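Local coordinates for KaiC-like domain-containing protein (Pyrococcus horikoshii, PDB 3BS4) that is of unknown function but has a KaiC-like domain, consistent with a RecA-type fold related to that of nucleotide-binding ATPases, at residues A30-K35 with F239-K244. Residues are numbered along the deposited sequence; the frame is centred on the assembly and turned at random.
Sequences ASSRGK and FEYEFK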
ATOM      1  N   ALA A  30      13.652   6.229  -7.999  1.00 19.79           N
ATOM      2  CA  ALA A  30      13.878   6.282  -6.582  1.00 19.29           C
ATOM      3  C   ALA A  30      14.090   7.693  -6.054  1.00 18.95           C
ATOM      4  O   ALA A  30      13.684   7.985  -4.941  1.00 19.11           O
ATOM      5  CB  ALA A  30      15.072   5.364  -6.171  1.00 20.17           C
ATOM      6  N   SER A  31      14.709   8.558  -6.858  1.00 18.70           N
ATOM      7  CA  SER A  31      15.001   9.924  -6.415  1.00 19.17           C
ATOM      8  C   SER A  31      13.723  10.708  -6.166  1.00 18.79           C
ATOM      9  O   SER A  31      13.727  11.664  -5.406  1.00 19.31           O
ATOM     10  CB  SER A  31      15.872  10.669  -7.444  1.00 19.21           C
ATOM     11  OG  SER A  31      17.108   9.992  -7.619  1.00 22.00           O
ATOM     12  N   SER A  32      12.618  10.293  -6.779  1.00 18.98           N
ATOM     13  CA  SER A  32      11.364  11.052  -6.592  1.00 18.60           C
ATOM     14  C   SER A  32      10.822  10.983  -5.165  1.00 18.56           C
ATOM     15  O   SER A  32      10.016  11.827  -4.764  1.00 18.91           O
ATOM     16  CB  SER A  32      10.290  10.571  -7.569  1.00 19.34           C
ATOM     17  OG  SER A  32       9.800   9.284  -7.204  1.00 19.15           O
ATOM     18  N   ARG A  33      11.225   9.953  -4.420  1.00 18.95           N
ATOM     19  CA  ARG A  33      10.737   9.737  -3.060  1.00 19.06           C
ATOM     20  C   ARG A  33       9.212   9.580  -2.973  1.00 18.74           C
ATOM     21  O   ARG A  33       8.613   9.876  -1.945  1.00 18.34           O
ATOM     22  CB  ARG A  33      11.232  10.839  -2.119  1.00 19.87           C
ATOM     23  CG  ARG A  33      12.728  10.741  -1.860  1.00 21.71           C
ATOM     24  CD  ARG A  33      13.242  11.899  -1.018  1.00 25.81           C
ATOM     25  NE  ARG A  33      12.628  11.924   0.311  1.00 27.14           N
ATOM     26  CZ  ARG A  33      12.726  12.935   1.169  1.00 29.76           C
ATOM     27  NH1 ARG A  33      13.426  14.024   0.857  1.00 30.42           N
ATOM     28  NH2 ARG A  33      12.119  12.853   2.341  1.00 31.57           N
ATOM     29  N   GLY A  34       8.582   9.098  -4.047  1.00 18.45           N
ATOM     30  CA  GLY A  34       7.152   8.783  -3.990  1.00 19.34           C
ATOM     31  C   GLY A  34       6.820   7.796  -2.878  1.00 19.30           C
ATOM     32  O   GLY A  34       5.743   7.829  -2.297  1.00 19.34           O
ATOM     33  N   LYS A  35       7.756   6.915  -2.576  1.00 19.24           N
ATOM     34  CA  LYS A  35       7.579   5.966  -1.477  1.00 20.49           C
ATOM     35  C   LYS A  35       7.371   6.705  -0.157  1.00 19.77           C
ATOM     36  O   LYS A  35       6.540   6.313   0.672  1.00 19.47           O
ATOM     37  CB  LYS A  35       8.794   5.022  -1.417  1.00 20.81           C
ATOM     38  CG  LYS A  35       8.879   4.078  -0.239  1.00 23.69           C
ATOM     39  CD  LYS A  35       9.946   2.998  -0.450  1.00 24.18           C
ATOM     40  CE  LYS A  35      11.312   3.550  -0.897  1.00 27.50           C
ATOM     41  NZ  LYS A  35      12.332   2.460  -1.044  1.00 27.94           N
ATOM     42  N   PHE A 239       1.543  17.957 -10.180  1.00 20.81           N
ATOM     43  CA  PHE A 239       2.018  18.738  -9.053  1.00 20.75           C
ATOM     44  C   PHE A 239       3.528  18.688  -8.983  1.00 20.55           C
ATOM     45  O   PHE A 239       4.135  17.645  -9.268  1.00 21.01           O
ATOM     46  CB  PHE A 239       1.513  18.148  -7.742  1.00 20.29           C
ATOM     47  CG  PHE A 239       0.030  18.086  -7.626  1.00 21.05           C
ATOM     48  CD1 PHE A 239      -0.673  19.113  -6.991  1.00 20.89           C
ATOM     49  CD2 PHE A 239      -0.676  16.981  -8.111  1.00 21.71           C
ATOM     50  CE1 PHE A 239      -2.057  19.039  -6.866  1.00 23.14           C
ATOM     51  CE2 PHE A 239      -2.061  16.902  -7.993  1.00 23.00           C
ATOM     52  CZ  PHE A 239      -2.753  17.936  -7.377  1.00 22.67           C
ATOM     53  N   GLU A 240       4.140  19.808  -8.602  1.00 20.05           N
ATOM     54  CA  GLU A 240       5.528  19.764  -8.139  1.00 20.04           C
ATOM     55  C   GLU A 240       5.472  19.557  -6.642  1.00 19.96           C
ATOM     56  O   GLU A 240       4.568  20.071  -5.989  1.00 19.83           O
ATOM     57  CB  GLU A 240       6.299  21.059  -8.438  1.00 19.61           C
ATOM     58  CG  GLU A 240       7.792  20.926  -8.012  1.00 21.67           C
ATOM     59  CD  GLU A 240       8.682  22.118  -8.352  1.00 22.94           C
ATOM     60  OE1 GLU A 240       8.233  23.033  -9.077  1.00 26.57           O
ATOM     61  OE2 GLU A 240       9.850  22.110  -7.891  1.00 27.65           O
ATOM     62  N   TYR A 241       6.422  18.808  -6.080  1.00 18.66           N
ATOM     63  CA  TYR A 241       6.461  18.689  -4.619  1.00 18.11           C
ATOM     64  C   TYR A 241       7.868  18.733  -4.041  1.00 18.58           C
ATOM     65  O   TYR A 241       8.863  18.529  -4.750  1.00 18.19           O
ATOM     66  CB  TYR A 241       5.695  17.444  -4.119  1.00 17.87           C
ATOM     67  CG  TYR A 241       6.268  16.109  -4.568  1.00 17.33           C
ATOM     68  CD1 TYR A 241       7.197  15.438  -3.783  1.00 16.41           C
ATOM     69  CD2 TYR A 241       5.843  15.518  -5.753  1.00 18.11           C
ATOM     70  CE1 TYR A 241       7.740  14.210  -4.189  1.00 15.64           C
ATOM     71  CE2 TYR A 241       6.344  14.289  -6.157  1.00 16.97           C
ATOM     72  CZ  TYR A 241       7.295  13.652  -5.374  1.00 16.50           C
ATOM     73  OH  TYR A 241       7.786  12.426  -5.785  1.00 16.70           O
ATOM     74  N   GLU A 242       7.928  19.060  -2.760  1.00 19.49           N
ATOM     75  CA  GLU A 242       9.139  18.912  -1.962  1.00 21.33           C
ATOM     76  C   GLU A 242       8.729  18.451  -0.579  1.00 21.69           C
ATOM     77  O   GLU A 242       7.553  18.228  -0.334  1.00 22.25           O
ATOM     78  CB  GLU A 242       9.917  20.219  -1.888  1.00 22.66           C
ATOM     79  CG  GLU A 242       9.136  21.377  -1.361  1.00 25.55           C
ATOM     80  CD  GLU A 242       9.822  22.714  -1.646  1.00 29.79           C
ATOM     81  OE1 GLU A 242      10.945  22.742  -2.206  1.00 32.32           O
ATOM     82  OE2 GLU A 242       9.218  23.731  -1.291  1.00 32.55           O
ATOM     83  N   PHE A 243       9.701  18.296   0.312  1.00 22.73           N
ATOM     84  CA  PHE A 243       9.400  17.810   1.656  1.00 24.29           C
ATOM     85  C   PHE A 243       9.811  18.836   2.684  1.00 25.44           C
ATOM     86  O   PHE A 243      10.893  19.399   2.596  1.00 25.99           O
ATOM     87  CB  PHE A 243      10.128  16.497   1.909  1.00 24.01           C
ATOM     88  CG  PHE A 243       9.687  15.386   0.988  1.00 23.26           C
ATOM     89  CD1 PHE A 243       8.633  14.546   1.349  1.00 23.55           C
ATOM     90  CD2 PHE A 243      10.301  15.194  -0.241  1.00 22.28           C
ATOM     91  CE1 PHE A 243       8.207  13.511   0.494  1.00 21.88           C
ATOM     92  CE2 PHE A 243       9.880  14.169  -1.103  1.00 22.12           C
ATOM     93  CZ  PHE A 243       8.833  13.326  -0.730  1.00 21.69           C
ATOM     94  N   LYS A 244       8.936  19.077   3.648  1.00 26.69           N
ATOM     95  CA  LYS A 244       9.317  19.835   4.834  1.00 28.25           C
ATOM     96  C   LYS A 244       9.402  18.824   5.968  1.00 28.20           C
ATOM     97  O   LYS A 244       8.383  18.398   6.506  1.00 27.82           O
ATOM     98  CB  LYS A 244       8.261  20.888   5.123  1.00 28.69           C
ATOM     99  CG  LYS A 244       8.607  21.792   6.301  1.00 31.61           C
ATOM    100  CD  LYS A 244       7.481  22.758   6.596  1.00 35.96           C
ATOM    101  CE  LYS A 244       7.866  23.655   7.774  1.00 39.01           C
ATOM    102  NZ  LYS A 244       7.155  24.970   7.691  1.00 41.65           N
TER
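Arg33 lays its guanidinium flat on the ring of Phe243: the two planes are 16° apart, and CZ of Arg33 lies over the ring face, 3.9 Å from the centroid of the Phe243 ring. That makes it both a stack and a cation-pi contact, displaced toward the rim, with NH1 of Arg33 3.5 Å from CD2 of Phe243. A bend at chi3 (62°) lays the arginine chain along the ring, the guanidinium over CD2 and CG and CB over the other side, 3.7 Å from both CZ and CE2 of Phe243. Asp36 takes NE of Arg33 in a salt bridge, which is likely to restrict how the guanidinium turns and probably offsets much of its charge. With an alanine here, this face of Phe243 would probably lose its flat cover and Asp36 its salt-bridge partner.

Tyr241, two residues back on the same strand, makes the polar link. Its hydroxyl donates to the carbonyl O of Ser32, with OH and O just 2.5 Å apart, and approaches from above the carbonyl plane, 41° out of it. The CE2 corner of Phe243 meets the tyrosine ring at its edge, in plane. Ser32 turns its own OG elsewhere, to the backbone of Asp29 and to Thr211; set between the backbone N and the carbonyl carbon, that OG also comes near Gly34 N, a weak bond at 3.4 Å.

Arg33 is the N-cap residue of helix 34-47, and the 3-10 turn 30-32 leads into it from strand 22-27. Strand 238-244 of the sheet's antiparallel C-terminal extension packs Tyr241 and Phe243 against that turn. The strand-loop-helix that follows strand 22-27 is consistent with the place of the P-loop in RecA-like folds such as KaiC.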